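Local coordinates for 70 kDa protein (Xanthomonas sp., PDB 4B2N) that cleaves rubber oxidatively, acting processively as a dioxygenase that carries two covalently bound heme c groups, at residues 365-370 with 389-394; 371-376 with 641-646. One frame throughout, in Å; residues are numbered along the deposited sequence.

Contact 1 of 2, residues 365-370 with 389-394; sequences VIYHER and SCASCH. With HEC (heme c), chain D.
Tyr367 O is approached by several groups of segment 389-394. Ala391 N donates to it at 3.2 Å, fairly straight at the hydrogen (163°) but arriving from above the carbonyl plane, while Ser389 CB packs against the same oxygen. Ser389 OG gives a weak bond to His368 O, has a firmer partner in Asn387, and accepts weakly from Ser392 N as a cap. Ser392 OG donates to Ser389 O at 2.6 Å, in the carbonyl plane and on a lone pair; Ser392 N bonds to the same oxygen. A water accepts from Cys390 N and lies within hydrogen-bonding distance of Ile366 O and Arg370 O, bridging the segments.

The Tyr367 ring carries the apolar part. With CG anti to the backbone N (chi1 178°), the ring reaches under Cys390 CB and Ala391 N, which lie over one of its faces. Cys390 CB is 3.5 Å from the ring centroid and 23° off the normal, a CH-pi contact; Cys390 SG lies obliquely beyond, a sulfur-aromatic contact at 4.4 Å from the centroid. Ala391 CB touches Tyr367 CE1 at 3.5 Å, and the hydroxyl is hydrogen-bonded to Gly395 O. The ring lies against the start of a CXXCH motif, the signature of c-type cytochromes: Cys390 SG and Cys393 SG are bonded to heme CAB and CAC. His394 NE2 binds heme FE at 2.0 Å. His394 ND1 is hydrogen-bonded to Pro504 O, which helps set the rotation of the imidazole.

The last turn of helix 357-369 lies against the short helix 391-394, and Ile366 and Tyr367 also rest on helix 649-660.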
loop_
_atom_site.group_PDB
_atom_site.type_symbol
_atom_site.label_atom_id
_atom_site.label_comp_id
_atom_site.label_asym_id
_atom_site.label_seq_id
_atom_site.Cartn_x
_atom_site.Cartn_y
_atom_site.Cartn_z
ATOM N N VAL A 365 -8.753 21.667 18.434
ATOM C CA VAL A 365 -9.496 22.801 17.949
ATOM C C VAL A 365 -8.936 23.296 16.629
ATOM O O VAL A 365 -9.713 23.628 15.729
ATOM C CB VAL A 365 -9.545 23.963 18.997
ATOM C CG1 VAL A 365 -10.325 25.156 18.430
ATOM C CG2 VAL A 365 -10.299 23.476 20.219
ATOM N N ILE A 366 -7.604 23.405 16.546
ATOM C CA ILE A 366 -6.974 23.927 15.379
ATOM C C ILE A 366 -7.321 22.956 14.264
ATOM O O ILE A 366 -7.746 23.360 13.180
ATOM C CB ILE A 366 -5.456 24.002 15.575
ATOM C CG1 ILE A 366 -5.080 25.153 16.567
ATOM C CG2 ILE A 366 -4.781 24.316 14.232
ATOM C CD1 ILE A 366 -3.765 24.855 17.289
ATOM N N TYR A 367 -7.149 21.661 14.550
ATOM C CA TYR A 367 -7.403 20.593 13.540
ATOM C C TYR A 367 -8.771 20.828 12.843
ATOM O O TYR A 367 -8.871 20.854 11.600
ATOM C CB TYR A 367 -7.309 19.195 14.201
ATOM C CG TYR A 367 -7.628 18.099 13.163
ATOM C CD1 TYR A 367 -8.919 17.798 12.844
ATOM C CD2 TYR A 367 -6.621 17.424 12.497
ATOM C CE1 TYR A 367 -9.225 16.866 11.856
ATOM C CE2 TYR A 367 -6.920 16.504 11.524
ATOM C CZ TYR A 367 -8.196 16.233 11.210
ATOM O OH TYR A 367 -8.460 15.319 10.227
ATOM N N HIS A 368 -9.814 21.016 13.646
ATOM C CA HIS A 368 -11.187 21.081 13.141
ATOM C C HIS A 368 -11.641 22.487 12.744
ATOM O O HIS A 368 -12.612 22.657 11.979
ATOM C CB HIS A 368 -12.099 20.540 14.224
ATOM C CG HIS A 368 -11.946 19.073 14.460
ATOM N ND1 HIS A 368 -11.032 18.552 15.351
ATOM C CD2 HIS A 368 -12.585 17.996 13.851
ATOM C CE1 HIS A 368 -11.142 17.199 15.323
ATOM N NE2 HIS A 368 -12.101 16.868 14.425
ATOM N N GLU A 369 -10.924 23.523 13.180
ATOM C CA GLU A 369 -11.499 24.846 12.984
ATOM C C GLU A 369 -10.636 25.870 12.313
ATOM O O GLU A 369 -11.179 26.856 11.812
ATOM C CB GLU A 369 -12.027 25.430 14.328
ATOM C CG GLU A 369 -13.098 24.550 14.987
ATOM C CD GLU A 369 -13.610 25.080 16.316
ATOM O OE1 GLU A 369 -13.465 26.289 16.591
ATOM O OE2 GLU A 369 -14.175 24.303 17.096
ATOM N N ARG A 370 -9.316 25.673 12.308
ATOM C CA ARG A 370 -8.425 26.729 11.796
ATOM C C ARG A 370 -8.436 26.701 10.270
ATOM O O ARG A 370 -8.115 25.686 9.658
ATOM C CB ARG A 370 -7.000 26.578 12.346
ATOM C CG ARG A 370 -6.230 27.907 12.538
ATOM C CD ARG A 370 -5.732 28.540 11.257
ATOM N NE ARG A 370 -4.377 29.111 11.409
ATOM C CZ ARG A 370 -3.689 29.658 10.403
ATOM N NH1 ARG A 370 -4.245 29.750 9.196
ATOM N NH2 ARG A 370 -2.456 30.139 10.598
ATOM N N SER A 389 -9.861 23.664 7.070
ATOM C CA SER A 389 -9.133 23.015 8.174
ATOM C C SER A 389 -8.617 21.639 7.785
ATOM O O SER A 389 -8.983 21.115 6.719
ATOM C CB SER A 389 -10.036 22.864 9.383
ATOM O OG SER A 389 -11.022 21.885 9.125
ATOM N N CYS A 390 -7.739 21.060 8.617
ATOM C CA CYS A 390 -7.309 19.638 8.382
ATOM C C CYS A 390 -8.505 18.744 8.180
ATOM O O CYS A 390 -8.525 17.862 7.301
ATOM C CB CYS A 390 -6.640 19.112 9.629
ATOM S SG CYS A 390 -5.328 20.146 10.306
ATOM N N ALA A 391 -9.500 18.990 9.022
ATOM C CA ALA A 391 -10.760 18.239 8.994
ATOM C C ALA A 391 -11.492 18.288 7.674
ATOM O O ALA A 391 -12.097 17.296 7.311
ATOM C CB ALA A 391 -11.661 18.676 10.120
ATOM N N SER A 392 -11.441 19.428 6.956
ATOM C CA SER A 392 -12.106 19.560 5.658
ATOM C C SER A 392 -11.594 18.609 4.585
ATOM O O SER A 392 -12.149 18.559 3.517
ATOM C CB SER A 392 -12.008 21.014 5.105
ATOM O OG SER A 392 -10.664 21.373 4.814
ATOM N N CYS A 393 -10.515 17.890 4.844
ATOM C CA CYS A 393 -10.019 16.892 3.872
ATOM C C CYS A 393 -9.891 15.608 4.573
ATOM O O CYS A 393 -10.428 14.605 4.124
ATOM C CB CYS A 393 -8.633 17.239 3.336
ATOM S SG CYS A 393 -8.747 18.759 2.373
ATOM N N HIS A 394 -9.133 15.610 5.673
ATOM C CA HIS A 394 -8.806 14.344 6.309
ATOM C C HIS A 394 -9.963 13.631 7.008
ATOM O O HIS A 394 -10.021 12.395 7.096
ATOM C CB HIS A 394 -7.645 14.547 7.256
ATOM C CG HIS A 394 -6.350 14.699 6.567
ATOM N ND1 HIS A 394 -5.591 13.617 6.167
ATOM C CD2 HIS A 394 -5.627 15.814 6.276
ATOM C CE1 HIS A 394 -4.448 14.071 5.619
ATOM N NE2 HIS A 394 -4.467 15.413 5.668
HETATM FE FE HEC D . -3.091 16.685 4.909
HETATM C CHA HEC D . -1.248 14.061 3.622
HETATM C CHB HEC D . -1.853 16.052 8.193
HETATM C CHC HEC D . -4.489 19.561 6.114
HETATM C CHD HEC D . -5.093 16.668 2.144
HETATM N NA HEC D . -1.910 15.268 5.741
HETATM C C1A HEC D . -1.101 14.348 5.030
HETATM C C2A HEC D . -0.205 13.619 5.925
HETATM C C3A HEC D . -0.394 14.198 7.268
HETATM C C4A HEC D . -1.382 15.244 7.097
HETATM C CMA HEC D . 0.305 13.747 8.531
HETATM C CAA HEC D . 0.671 12.413 5.594
HETATM C CBA HEC D . -0.369 11.238 5.695
HETATM C CGA HEC D . 0.237 9.931 5.162
HETATM O O1A HEC D . 1.365 10.012 4.609
HETATM O O2A HEC D . -0.312 8.776 5.290
HETATM N NB HEC D . -3.125 17.627 6.853
HETATM C C1B HEC D . -2.621 17.279 8.036
HETATM C C2B HEC D . -2.876 18.201 9.147
HETATM C C3B HEC D . -3.656 19.271 8.497
HETATM C C4B HEC D . -3.745 18.814 7.120
HETATM C CMB HEC D . -2.431 18.036 10.582
HETATM C CAB HEC D . -4.191 20.554 9.097
HETATM C CBB HEC D . -3.196 21.456 9.483
HETATM N NC HEC D . -4.584 17.793 4.345
HETATM C C1C HEC D . -4.961 19.068 4.854
HETATM C C2C HEC D . -5.904 19.809 4.024
HETATM C C3C HEC D . -6.086 18.958 2.875
HETATM C C4C HEC D . -5.192 17.780 3.058
HETATM C CMC HEC D . -6.546 21.159 4.302
HETATM C CAC HEC D . -6.967 19.293 1.709
HETATM C CBC HEC D . -6.917 20.440 1.004
HETATM N ND HEC D . -3.211 15.554 3.286
HETATM C C1D HEC D . -3.996 15.690 2.223
HETATM C C2D HEC D . -3.801 14.780 1.103
HETATM C C3D HEC D . -2.652 14.011 1.522
HETATM C C4D HEC D . -2.360 14.575 2.836
HETATM C CMD HEC D . -4.576 14.683 -0.187
HETATM C CAD HEC D . -1.975 12.893 0.762
HETATM C CBD HEC D . -0.783 13.564 0.061
HETATM C CGD HEC D . 0.054 12.582 -0.725
HETATM O O1D HEC D . 0.313 12.758 -1.923
HETATM O O2D HEC D . 0.411 11.603 -0.104
HETATM O O HOH W 1 -6.802 23.318 10.363
#

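Contact 2 of 2, residues 371-376 with 641-646; sequences DLWASG and HDFTQS. With HEC (heme c), chain D.
Phe643 lies between Leu372, Trp373 and the heme. Its CD1 meets Leu372 CD1 at 3.8 Å, and its CG lies against Trp373 CH2. On the heme side, Phe643 CE1 comes within 3.4 Å of heme C1C. The aromatic pair is not a true stack: the planes are inclined by 30° and slid apart, with 5.5 Å between the Phe643 centroid and that of the six-membered ring of Trp373, and it is Phe643 CB that sits over the indole face, toward the rim. A first torsion of 35° puts Phe643 CG between its own backbone N and carbonyl carbon, and the ring folds back so that CE1 comes over the centre of the His641 imidazole. Leu372 CD1, for its part, reaches heme CBB at 3.9 Å. One polar bond joins the segments: Ser646 OG donates to Leu372 O at 2.6 Å, in the carbonyl plane and on a lone pair.

His641 NE2 binds heme FE at 2.0 Å, and with His394 as the other axial ligand the site is a bis-histidine heme c. The 3-10 segment 643-646, beginning with Phe643, starts two residues after this ligand, so Phe643, part of the pocket wall, and the ligand lie on the same short piece of chain.

Further out, segment 371-376 is shaped by a type I turn from Asp371 to Ala374 and by an Asx turn, in which Trp373 N gives its hydrogen to Asp371 OD1 at 2.8 Å from above the carboxylate plane. The other carboxylate oxygen pairs with Lys383, and Trp373 NE1 is held by Ile381 O. Asn378 donates to Phe643 O and, weakly, to Leu372 O, bridging both segments. Ile426 of helix 423-426 touches both His641 and Phe643.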
loop_
_atom_site.group_PDB
_atom_site.type_symbol
_atom_site.label_atom_id
_atom_site.label_comp_id
_atom_site.label_asym_id
_atom_site.label_seq_id
_atom_site.Cartn_x
_atom_site.Cartn_y
_atom_site.Cartn_z
ATOM N N ASP A 371 -8.833 27.810 9.651
ATOM C CA ASP A 371 -8.847 27.882 8.202
ATOM C C ASP A 371 -7.429 28.140 7.730
ATOM O O ASP A 371 -6.842 29.149 8.076
ATOM C CB ASP A 371 -9.777 28.991 7.730
ATOM C CG ASP A 371 -9.896 29.084 6.188
ATOM O OD1 ASP A 371 -9.102 28.467 5.370
ATOM O OD2 ASP A 371 -10.824 29.816 5.790
ATOM N N LEU A 372 -6.871 27.241 6.919
ATOM C CA LEU A 372 -5.488 27.429 6.486
ATOM C C LEU A 372 -5.313 28.558 5.501
ATOM O O LEU A 372 -4.192 29.065 5.313
ATOM C CB LEU A 372 -4.840 26.098 5.974
ATOM C CG LEU A 372 -4.708 25.042 7.088
ATOM C CD1 LEU A 372 -4.278 23.713 6.483
ATOM C CD2 LEU A 372 -3.788 25.433 8.235
ATOM N N TRP A 373 -6.436 28.939 4.885
ATOM C CA TRP A 373 -6.538 30.059 3.959
ATOM C C TRP A 373 -7.029 31.312 4.642
ATOM O O TRP A 373 -7.327 32.278 3.962
ATOM C CB TRP A 373 -7.516 29.716 2.838
ATOM C CG TRP A 373 -6.990 28.722 1.853
ATOM C CD1 TRP A 373 -6.433 28.975 0.592
ATOM C CD2 TRP A 373 -6.931 27.255 2.021
ATOM N NE1 TRP A 373 -6.080 27.799 -0.025
ATOM C CE2 TRP A 373 -6.332 26.730 0.790
ATOM C CE3 TRP A 373 -7.317 26.362 3.029
ATOM C CZ2 TRP A 373 -6.123 25.359 0.592
ATOM C CZ3 TRP A 373 -7.080 24.978 2.833
ATOM C CH2 TRP A 373 -6.497 24.494 1.642
ATOM N N ALA A 374 -7.125 31.326 5.978
ATOM C CA ALA A 374 -7.591 32.537 6.691
ATOM C C ALA A 374 -6.725 33.755 6.403
ATOM O O ALA A 374 -5.527 33.639 6.148
ATOM C CB ALA A 374 -7.641 32.290 8.176
ATOM N N SER A 375 -7.341 34.929 6.446
ATOM C CA SER A 375 -6.639 36.213 6.280
ATOM C C SER A 375 -5.862 36.270 4.978
ATOM O O SER A 375 -4.705 36.682 4.984
ATOM C CB SER A 375 -5.668 36.515 7.427
ATOM O OG SER A 375 -6.224 36.312 8.721
ATOM N N GLY A 376 -6.475 35.840 3.880
ATOM C CA GLY A 376 -5.780 35.774 2.576
ATOM C C GLY A 376 -4.546 34.880 2.358
ATOM O O GLY A 376 -3.938 34.926 1.265
ATOM N N HIS A 641 1.253 19.872 -0.346
ATOM C CA HIS A 641 0.594 20.008 0.924
ATOM C C HIS A 641 1.171 21.257 1.620
ATOM O O HIS A 641 1.408 21.267 2.824
ATOM C CB HIS A 641 0.866 18.726 1.732
ATOM C CG HIS A 641 -0.060 18.528 2.893
ATOM N ND1 HIS A 641 0.085 19.176 4.066
ATOM C CD2 HIS A 641 -1.144 17.680 3.042
ATOM C CE1 HIS A 641 -0.856 18.725 4.923
ATOM N NE2 HIS A 641 -1.598 17.824 4.284
ATOM N N ASP A 642 1.369 22.297 0.842
ATOM C CA ASP A 642 2.060 23.515 1.272
ATOM C C ASP A 642 1.193 24.508 1.970
ATOM O O ASP A 642 1.731 25.489 2.544
ATOM C CB ASP A 642 2.643 24.231 0.051
ATOM C CG ASP A 642 3.739 23.476 -0.565
ATOM O OD1 ASP A 642 4.770 23.315 0.113
ATOM O OD2 ASP A 642 3.606 23.044 -1.737
ATOM N N PHE A 643 -0.122 24.300 1.919
ATOM C CA PHE A 643 -1.067 25.172 2.650
ATOM C C PHE A 643 -0.831 25.160 4.157
ATOM O O PHE A 643 -1.299 26.018 4.851
ATOM C CB PHE A 643 -2.497 24.783 2.366
ATOM C CG PHE A 643 -2.688 23.281 2.191
ATOM C CD1 PHE A 643 -2.695 22.422 3.305
ATOM C CD2 PHE A 643 -2.858 22.772 0.926
ATOM C CE1 PHE A 643 -2.842 21.018 3.125
ATOM C CE2 PHE A 643 -2.950 21.342 0.712
ATOM C CZ PHE A 643 -2.995 20.510 1.811
ATOM N N THR A 644 -0.107 24.177 4.675
ATOM C CA THR A 644 0.297 24.230 6.079
ATOM C C THR A 644 1.313 25.354 6.464
ATOM O O THR A 644 1.541 25.635 7.642
ATOM C CB THR A 644 0.835 22.893 6.498
ATOM O OG1 THR A 644 1.936 22.551 5.648
ATOM C CG2 THR A 644 -0.233 21.839 6.308
ATOM N N GLN A 645 1.936 25.948 5.471
ATOM C CA GLN A 645 2.900 27.064 5.709
ATOM C C GLN A 645 2.289 28.264 6.425
ATOM O O GLN A 645 3.024 29.029 7.015
ATOM C CB GLN A 645 3.459 27.555 4.391
ATOM C CG GLN A 645 2.458 28.396 3.630
ATOM C CD GLN A 645 2.734 28.410 2.145
ATOM O OE1 GLN A 645 3.839 28.080 1.697
ATOM N NE2 GLN A 645 1.715 28.758 1.355
ATOM N N SER A 646 0.971 28.407 6.341
ATOM C CA SER A 646 0.239 29.536 6.942
ATOM C C SER A 646 0.120 29.340 8.467
ATOM O O SER A 646 -0.220 30.296 9.183
ATOM C CB SER A 646 -1.162 29.641 6.315
ATOM O OG SER A 646 -2.062 28.594 6.776
HETATM FE FE HEC D . -3.091 16.685 4.909
HETATM C CHA HEC D . -1.248 14.061 3.622
HETATM C CHB HEC D . -1.853 16.052 8.193
HETATM C CHC HEC D . -4.489 19.561 6.114
HETATM C CHD HEC D . -5.093 16.668 2.144
HETATM N NA HEC D . -1.910 15.268 5.741
HETATM C C1A HEC D . -1.101 14.348 5.030
HETATM C C2A HEC D . -0.205 13.619 5.925
HETATM C C3A HEC D . -0.394 14.198 7.268
HETATM C C4A HEC D . -1.382 15.244 7.097
HETATM C CMA HEC D . 0.305 13.747 8.531
HETATM C CAA HEC D . 0.671 12.413 5.594
HETATM C CBA HEC D . -0.369 11.238 5.695
HETATM C CGA HEC D . 0.237 9.931 5.162
HETATM O O1A HEC D . 1.365 10.012 4.609
HETATM O O2A HEC D . -0.312 8.776 5.290
HETATM N NB HEC D . -3.125 17.627 6.853
HETATM C C1B HEC D . -2.621 17.279 8.036
HETATM C C2B HEC D . -2.876 18.201 9.147
HETATM C C3B HEC D . -3.656 19.271 8.497
HETATM C C4B HEC D . -3.745 18.814 7.120
HETATM C CMB HEC D . -2.431 18.036 10.582
HETATM C CAB HEC D . -4.191 20.554 9.097
HETATM C CBB HEC D . -3.196 21.456 9.483
HETATM N NC HEC D . -4.584 17.793 4.345
HETATM C C1C HEC D . -4.961 19.068 4.854
HETATM C C2C HEC D . -5.904 19.809 4.024
HETATM C C3C HEC D . -6.086 18.958 2.875
HETATM C C4C HEC D . -5.192 17.780 3.058
HETATM C CMC HEC D . -6.546 21.159 4.302
HETATM C CAC HEC D . -6.967 19.293 1.709
HETATM C CBC HEC D . -6.917 20.440 1.004
HETATM N ND HEC D . -3.211 15.554 3.286
HETATM C C1D HEC D . -3.996 15.690 2.223
HETATM C C2D HEC D . -3.801 14.780 1.103
HETATM C C3D HEC D . -2.652 14.011 1.522
HETATM C C4D HEC D . -2.360 14.575 2.836
HETATM C CMD HEC D . -4.576 14.683 -0.187
HETATM C CAD HEC D . -1.975 12.893 0.762
HETATM C CBD HEC D . -0.783 13.564 0.061
HETATM C CGD HEC D . 0.054 12.582 -0.725
HETATM O O1D HEC D . 0.313 12.758 -1.923
HETATM O O2D HEC D . 0.411 11.603 -0.104
#

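How the contacts relate
From the N terminus the order is 365-370, 371-376, 389-394 and 641-646, so the two contacts cross. Contact 1 closes a short loop of 18 residues without helix or strand, and the first segment of contact 2 opens that loop. Contact 2 then spans 264 residues, bringing the approach to the C-terminal helix 649-660 back to the loop after helix 357-369. Their centres are about 11 Å apart and they touch directly: Arg370 NH2 lies 2.7 Å from Ser646 O, a probable hydrogen bond. The heme iron is a second link, joining the CXXCH region to the distant segment 641-646.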